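Local coordinates for protein imidazoleglycerol-phosphate dehydratase (Pyrococcus furiosus, PDB 5DNL) that catalyses the dehydration of imidazoleglycerol phosphate to imidazoleacetol phosphate, the sixth step of histidine biosynthesis, in a manganese-dependent active site, at residues Glu56-Thr61 / Lys120-Gly125; Leu25-Met30 / His52-Asp57. All coordinates share one frame; numbering follows the deposited sequence.

Interaction 1. Residues Glu56-Thr61 / Lys120-Gly125; sequences EDIGIT and KEFVWG. With MN (manganese (II) ion), chain D; 5DL ([(2S)-2-hydroxy-3-(1H-1,2,4-triazol-1-yl)propyl]phosphonic acid), chain F.
Glu56 and Glu121 run side by side off two close-packed helices and point the same way, each giving one carboxylate oxygen to the same manganese ion. Glu56 gets there with an extended chain, its CG trans to the backbone N (chi1 172°), whereas Glu121 bends at chi2. The two carboxylate planes stand nearly perpendicular, 88° apart. Glu56 OE1 and Glu121 OE1 come within 3.1 Å of each other, a closeness explained by the cation they share as neighbouring ligands: each of these oxygens lies 2.2 Å from the manganese. Inhibitor atom N4 and a water are also ligands, and that water donates a hydrogen bond to Glu56 OE2 (2.6 Å from the water oxygen), which helps fix the rotation of the carboxylate. His52 and His146 of a second subunit complete the site.

Behind the metal the helices nearly touch, their axes 6.8 Å apart and crossing at -24°. Gly59 and Gly125 make this possible, since a CB on either would run into a carbonyl oxygen of the other helix. Backbone therefore lies on backbone, and Ile60 CA makes a CH···O contact with Gly125 O at 3.3 Å. On the other flank Phe122 leans back across the groove, CD1 and CE1 meeting Gly59 CA while Ile58 CG2 comes to the ring edge, 3.9 Å from CE1 of Phe122. Replacing this ring with the methyl of an alanine is likely to open a gap beside Gly59 and leave the Ile58 methyl without its aromatic neighbour.

Phe122 also meets the ring of Phe152 on helix 144-162 and touches Leu31 of helix 25-38, while Ile58 rests on Ile10 of strand 8-14 and Val123 on strand 100-104, placing the helix pair between strands of the chain's two sheets.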
loop_
_atom_site.group_PDB
_atom_site.type_symbol
_atom_site.label_atom_id
_atom_site.label_comp_id
_atom_site.label_asym_id
_atom_site.label_seq_id
_atom_site.Cartn_x
_atom_site.Cartn_y
_atom_site.Cartn_z
ATOM N N GLU A 56 23.302 27.614 26.164
ATOM C CA GLU A 56 22.557 28.750 25.634
ATOM C C GLU A 56 23.235 30.056 26.049
ATOM O O GLU A 56 23.424 30.938 25.209
ATOM C CB GLU A 56 21.127 28.708 26.168
ATOM C CG GLU A 56 20.322 29.943 25.830
ATOM C CD GLU A 56 18.842 29.772 26.070
ATOM O OE1 GLU A 56 18.421 28.696 26.557
ATOM O OE2 GLU A 56 18.106 30.738 25.796
ATOM N N ASP A 57 23.579 30.193 27.334
ATOM C CA ASP A 57 24.095 31.466 27.816
ATOM C C ASP A 57 25.523 31.754 27.328
ATOM O O ASP A 57 25.879 32.905 27.096
ATOM C CB ASP A 57 23.981 31.514 29.322
ATOM C CG ASP A 57 22.524 31.504 29.802
ATOM O OD1 ASP A 57 21.559 31.432 28.978
ATOM O OD2 ASP A 57 22.338 31.564 31.030
ATOM N N ILE A 58 26.302 30.698 27.124
ATOM C CA ILE A 58 27.580 30.795 26.413
ATOM C C ILE A 58 27.350 31.320 25.010
ATOM O O ILE A 58 28.052 32.230 24.536
ATOM C CB ILE A 58 28.319 29.432 26.415
ATOM C CG1 ILE A 58 28.966 29.166 27.783
ATOM C CG2 ILE A 58 29.330 29.314 25.274
ATOM C CD1 ILE A 58 30.275 29.891 28.041
ATOM N N GLY A 59 26.366 30.763 24.309
ATOM C CA GLY A 59 26.073 31.250 22.981
ATOM C C GLY A 59 25.713 32.731 22.988
ATOM O O GLY A 59 26.224 33.495 22.180
ATOM N N ILE A 60 24.825 33.123 23.902
ATOM C CA ILE A 60 24.420 34.529 24.003
ATOM C C ILE A 60 25.626 35.419 24.277
ATOM O O ILE A 60 25.789 36.437 23.599
ATOM C CB ILE A 60 23.360 34.746 25.087
ATOM C CG1 ILE A 60 22.037 34.016 24.751
ATOM C CG2 ILE A 60 23.105 36.234 25.297
ATOM C CD1 ILE A 60 21.045 33.933 25.900
ATOM N N THR A 61 26.422 35.046 25.274
ATOM C CA THR A 61 27.521 35.915 25.720
ATOM C C THR A 61 28.617 35.977 24.649
ATOM O O THR A 61 29.148 37.052 24.361
ATOM C CB THR A 61 28.085 35.436 27.067
ATOM O OG1 THR A 61 27.024 35.259 27.998
ATOM C CG2 THR A 61 29.078 36.469 27.650
ATOM N N LYS A 120 21.594 23.066 19.495
ATOM C CA LYS A 120 20.592 24.027 19.014
ATOM C C LYS A 120 20.505 25.240 19.932
ATOM O O LYS A 120 20.373 26.376 19.456
ATOM C CB LYS A 120 19.204 23.399 18.861
ATOM C CG LYS A 120 19.073 22.492 17.661
ATOM C CD LYS A 120 17.649 21.964 17.543
ATOM C CE LYS A 120 17.431 21.191 16.262
ATOM N NZ LYS A 120 16.049 20.636 16.238
ATOM N N GLU A 121 20.569 25.019 21.242
ATOM C CA GLU A 121 20.444 26.143 22.171
ATOM C C GLU A 121 21.686 27.040 22.160
ATOM O O GLU A 121 21.568 28.275 22.258
ATOM C CB GLU A 121 20.048 25.664 23.558
ATOM C CG GLU A 121 18.608 25.203 23.572
ATOM C CD GLU A 121 17.665 26.325 23.221
ATOM O OE1 GLU A 121 17.457 27.245 24.050
ATOM O OE2 GLU A 121 17.187 26.330 22.066
ATOM N N PHE A 122 22.862 26.455 21.992
ATOM C CA PHE A 122 24.054 27.277 21.791
ATOM C C PHE A 122 23.914 28.143 20.525
ATOM O O PHE A 122 24.199 29.350 20.543
ATOM C CB PHE A 122 25.318 26.402 21.689
ATOM C CG PHE A 122 26.522 27.157 21.164
ATOM C CD1 PHE A 122 27.289 27.935 22.015
ATOM C CD2 PHE A 122 26.849 27.122 19.824
ATOM C CE1 PHE A 122 28.370 28.669 21.530
ATOM C CE2 PHE A 122 27.926 27.838 19.340
ATOM C CZ PHE A 122 28.680 28.612 20.188
ATOM N N VAL A 123 23.492 27.534 19.418
ATOM C CA VAL A 123 23.399 28.234 18.133
ATOM C C VAL A 123 22.337 29.326 18.177
ATOM O O VAL A 123 22.565 30.454 17.695
ATOM C CB VAL A 123 23.179 27.266 16.949
ATOM C CG1 VAL A 123 23.018 28.036 15.656
ATOM C CG2 VAL A 123 24.363 26.304 16.823
ATOM N N TRP A 124 21.164 29.030 18.747
ATOM C CA TRP A 124 20.161 30.065 18.941
ATOM C C TRP A 124 20.647 31.185 19.840
ATOM O O TRP A 124 20.356 32.354 19.576
ATOM C CB TRP A 124 18.838 29.500 19.485
ATOM C CG TRP A 124 17.826 29.205 18.433
ATOM C CD1 TRP A 124 17.391 27.969 18.034
ATOM C CD2 TRP A 124 17.112 30.158 17.654
ATOM N NE1 TRP A 124 16.425 28.111 17.057
ATOM C CE2 TRP A 124 16.234 29.439 16.814
ATOM C CE3 TRP A 124 17.111 31.547 17.594
ATOM C CZ2 TRP A 124 15.377 30.082 15.905
ATOM C CZ3 TRP A 124 16.245 32.172 16.701
ATOM C CH2 TRP A 124 15.398 31.439 15.883
ATOM N N GLY A 125 21.385 30.834 20.888
ATOM C CA GLY A 125 21.951 31.840 21.785
ATOM C C GLY A 125 22.910 32.748 21.022
ATOM O O GLY A 125 22.840 33.990 21.131
HETATM MN MN MN D . 16.689 27.446 26.080
HETATM N N1 5DL F . 15.415 27.357 30.340
HETATM C C3 5DL F . 15.144 28.806 28.641
HETATM N N2 5DL F . 14.848 28.534 29.918
HETATM C C8 5DL F . 13.720 30.900 32.715
HETATM C C7 5DL F . 14.691 29.983 31.969
HETATM C C6 5DL F . 14.008 29.395 30.744
HETATM C C5 5DL F . 16.070 26.939 29.252
HETATM O O10 5DL F . 14.165 32.928 31.018
HETATM P P9 5DL F . 13.043 32.291 31.767
HETATM O O11 5DL F . 12.379 33.203 32.770
HETATM O O12 5DL F . 11.979 31.769 30.813
HETATM O O13 5DL F . 15.146 28.913 32.812
HETATM N N4 5DL F . 15.936 27.782 28.202
HETATM O O HOH W 1 15.802 29.434 25.735
#

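Interaction 2. Residues Leu25-Met30 / His52-Asp57. With MN (manganese (II) ion), chain D; MN (manganese (II) ion), chain E; MN (manganese (II) ion), chain B; 5DL ([(2S)-2-hydroxy-3-(1H-1,2,4-triazol-1-yl)propyl]phosphonic acid), chain F.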
loop_
_atom_site.group_PDB
_atom_site.type_symbol
_atom_site.label_atom_id
_atom_site.label_comp_id
_atom_site.label_asym_id
_atom_site.label_seq_id
_atom_site.Cartn_x
_atom_site.Cartn_y
_atom_site.Cartn_z
ATOM N N LEU A 25 33.337 19.518 29.981
ATOM C CA LEU A 25 34.481 19.183 29.141
ATOM C C LEU A 25 34.131 19.093 27.659
ATOM O O LEU A 25 34.983 19.359 26.803
ATOM C CB LEU A 25 35.155 17.880 29.581
ATOM C CG LEU A 25 35.752 17.887 30.988
ATOM C CD1 LEU A 25 36.442 16.556 31.292
ATOM C CD2 LEU A 25 36.718 19.037 31.175
ATOM N N ILE A 26 32.882 18.742 27.359
ATOM C CA ILE A 26 32.438 18.709 25.969
ATOM C C ILE A 26 32.399 20.127 25.399
ATOM O O ILE A 26 32.913 20.382 24.295
ATOM C CB ILE A 26 31.043 18.059 25.801
ATOM C CG1 ILE A 26 30.999 16.636 26.401
ATOM C CG2 ILE A 26 30.589 18.094 24.351
ATOM C CD1 ILE A 26 31.738 15.584 25.629
ATOM N N LEU A 27 31.762 21.045 26.118
ATOM C CA LEU A 27 31.685 22.419 25.655
ATOM C C LEU A 27 33.058 23.055 25.577
ATOM O O LEU A 27 33.333 23.825 24.657
ATOM C CB LEU A 27 30.753 23.257 26.545
ATOM C CG LEU A 27 30.463 24.658 26.029
ATOM C CD1 LEU A 27 29.856 24.659 24.627
ATOM C CD2 LEU A 27 29.521 25.339 27.020
ATOM N N ASP A 28 33.923 22.740 26.542
ATOM C CA ASP A 28 35.295 23.278 26.483
ATOM C C ASP A 28 35.972 22.881 25.175
ATOM O O ASP A 28 36.614 23.714 24.548
ATOM C CB ASP A 28 36.171 22.785 27.649
ATOM C CG ASP A 28 35.794 23.367 28.997
ATOM O OD1 ASP A 28 35.022 24.336 29.071
ATOM O OD2 ASP A 28 36.317 22.808 29.998
ATOM N N HIS A 29 35.804 21.629 24.770
ATOM C CA HIS A 29 36.371 21.118 23.514
ATOM C C HIS A 29 35.741 21.824 22.310
ATOM O O HIS A 29 36.436 22.247 21.410
ATOM C CB HIS A 29 36.204 19.598 23.435
ATOM C CG HIS A 29 36.781 18.976 22.208
ATOM N ND1 HIS A 29 38.015 19.320 21.695
ATOM C CD2 HIS A 29 36.317 17.976 21.428
ATOM C CE1 HIS A 29 38.257 18.593 20.617
ATOM N NE2 HIS A 29 37.258 17.749 20.455
ATOM N N MET A 30 34.420 21.957 22.305
ATOM C CA MET A 30 33.728 22.602 21.194
ATOM C C MET A 30 34.129 24.065 21.056
ATOM O O MET A 30 34.332 24.540 19.948
ATOM C CB MET A 30 32.211 22.491 21.362
ATOM C CG MET A 30 31.633 21.086 21.233
ATOM S SD MET A 30 32.097 20.172 19.757
ATOM C CE MET A 30 33.466 19.229 20.398
ATOM N N HIS A 52 21.971 22.971 29.877
ATOM C CA HIS A 52 21.244 23.750 28.865
ATOM C C HIS A 52 21.462 25.239 29.087
ATOM O O HIS A 52 21.724 25.975 28.139
ATOM C CB HIS A 52 19.775 23.405 28.943
ATOM C CG HIS A 52 18.860 24.133 28.001
ATOM N ND1 HIS A 52 17.887 23.456 27.296
ATOM C CD2 HIS A 52 18.689 25.445 27.699
ATOM C CE1 HIS A 52 17.151 24.316 26.621
ATOM N NE2 HIS A 52 17.623 25.527 26.834
ATOM N N HIS A 53 21.318 25.677 30.335
ATOM C CA HIS A 53 21.518 27.094 30.635
ATOM C C HIS A 53 22.951 27.522 30.265
ATOM O O HIS A 53 23.161 28.602 29.737
ATOM C CB HIS A 53 21.245 27.420 32.092
ATOM C CG HIS A 53 19.836 27.150 32.530
ATOM N ND1 HIS A 53 19.513 26.913 33.846
ATOM C CD2 HIS A 53 18.670 27.081 31.847
ATOM C CE1 HIS A 53 18.217 26.712 33.958
ATOM N NE2 HIS A 53 17.679 26.828 32.762
ATOM N N LEU A 54 23.932 26.673 30.544
ATOM C CA LEU A 54 25.307 26.947 30.150
ATOM C C LEU A 54 25.483 27.101 28.654
ATOM O O LEU A 54 26.043 28.073 28.175
ATOM C CB LEU A 54 26.241 25.851 30.645
ATOM C CG LEU A 54 27.685 25.936 30.188
ATOM C CD1 LEU A 54 28.391 27.136 30.820
ATOM C CD2 LEU A 54 28.412 24.630 30.471
ATOM N N TRP A 55 25.016 26.115 27.890
ATOM C CA TRP A 55 25.218 26.149 26.431
ATOM C C TRP A 55 24.548 27.364 25.780
ATOM O O TRP A 55 25.123 28.036 24.924
ATOM C CB TRP A 55 24.784 24.824 25.769
ATOM C CG TRP A 55 25.770 23.697 25.961
ATOM C CD1 TRP A 55 26.196 23.170 27.154
ATOM C CD2 TRP A 55 26.473 22.978 24.931
ATOM N NE1 TRP A 55 27.103 22.169 26.922
ATOM C CE2 TRP A 55 27.292 22.030 25.576
ATOM C CE3 TRP A 55 26.471 23.031 23.523
ATOM C CZ2 TRP A 55 28.109 21.152 24.870
ATOM C CZ3 TRP A 55 27.276 22.155 22.828
ATOM C CH2 TRP A 55 28.087 21.235 23.503
ATOM N N GLU A 56 23.302 27.614 26.164
ATOM C CA GLU A 56 22.557 28.750 25.634
ATOM C C GLU A 56 23.235 30.056 26.049
ATOM O O GLU A 56 23.424 30.938 25.209
ATOM C CB GLU A 56 21.127 28.708 26.168
ATOM C CG GLU A 56 20.322 29.943 25.830
ATOM C CD GLU A 56 18.842 29.772 26.070
ATOM O OE1 GLU A 56 18.421 28.696 26.557
ATOM O OE2 GLU A 56 18.106 30.738 25.796
ATOM N N ASP A 57 23.579 30.193 27.334
ATOM C CA ASP A 57 24.095 31.466 27.816
ATOM C C ASP A 57 25.523 31.754 27.328
ATOM O O ASP A 57 25.879 32.905 27.096
ATOM C CB ASP A 57 23.981 31.514 29.322
ATOM C CG ASP A 57 22.524 31.504 29.802
ATOM O OD1 ASP A 57 21.559 31.432 28.978
ATOM O OD2 ASP A 57 22.338 31.564 31.030
HETATM MN MN MN D . 16.689 27.446 26.080
HETATM MN MN MN E . 37.127 15.976 19.137
HETATM MN MN MN B . 15.340 26.656 32.465
HETATM N N1 5DL F . 15.415 27.357 30.340
HETATM C C3 5DL F . 15.144 28.806 28.641
HETATM N N2 5DL F . 14.848 28.534 29.918
HETATM C C8 5DL F . 13.720 30.900 32.715
HETATM C C7 5DL F . 14.691 29.983 31.969
HETATM C C6 5DL F . 14.008 29.395 30.744
HETATM C C5 5DL F . 16.070 26.939 29.252
HETATM O O10 5DL F . 14.165 32.928 31.018
HETATM P P9 5DL F . 13.043 32.291 31.767
HETATM O O11 5DL F . 12.379 33.203 32.770
HETATM O O12 5DL F . 11.979 31.769 30.813
HETATM O O13 5DL F . 15.146 28.913 32.812
HETATM N N4 5DL F . 15.936 27.782 28.202
HETATM O O HOH W 1 15.802 29.434 25.735
#
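Leu27 lies on the indole of Trp55, its CD1 methyl over one face of the six-membered ring, 3.6 Å from the centroid and only 6° off the normal: a well-centred CH-pi contact. The other branch goes elsewhere, Leu27 CD2 meeting Leu54 CD2 tip to tip at 3.7 Å. With CG trans to the backbone N (chi1 -172°), Leu27 spans both partners. This is the tight part. Around it the packing thins: Ile26 CG2 sits in plane at the indole edge, 4.0 Å from Trp55 CZ2, and Met30 CG is 4.2 Å from Trp55 CH2 before the rest of its side chain turns away. Ile26 is the partly exposed member. The axes stay 11.4 Å apart, so side chains rather than backbone fill the gap, and Trp55 NE1 hydrogen-bonds to Asp24 just ahead of helix 25-38.

The metal ligands lie off this apolar patch. His52 NE2 binds the manganese of Glu56; His53 NE2 binds a second, 2.4 Å away, which inhibitor atoms N1 and O13 also hold. His29 binds a third with His53 of a fourth subunit. Consecutive histidines on one helix serving a dimanganese centre shared between subunits are characteristic of the IGPD active site.

Helix 51-69 carries both contacts, with Glu56 and Asp57 common to their segments and the two centres 9 Å apart. Interaction 1 packs it on helix 116-130; interaction 2 packs it on helix 25-38. They meet at the manganese, where Glu121 OE1 and His52 NE2 are 3.3 Å apart as co-ligands, and again in the apolar interior: Phe122 CD1 lies 3.6 Å from Trp55 O, and Ile58 CG1 3.9 Å from Leu27 CD2. The inhibitor's triazole bridges the two manganese ions, N4 on the ion of interaction 1 and N1 on that of His53, while Arg76, Arg98, Ser171 and Lys173 of a third subunit hydrogen-bond to the inhibitor.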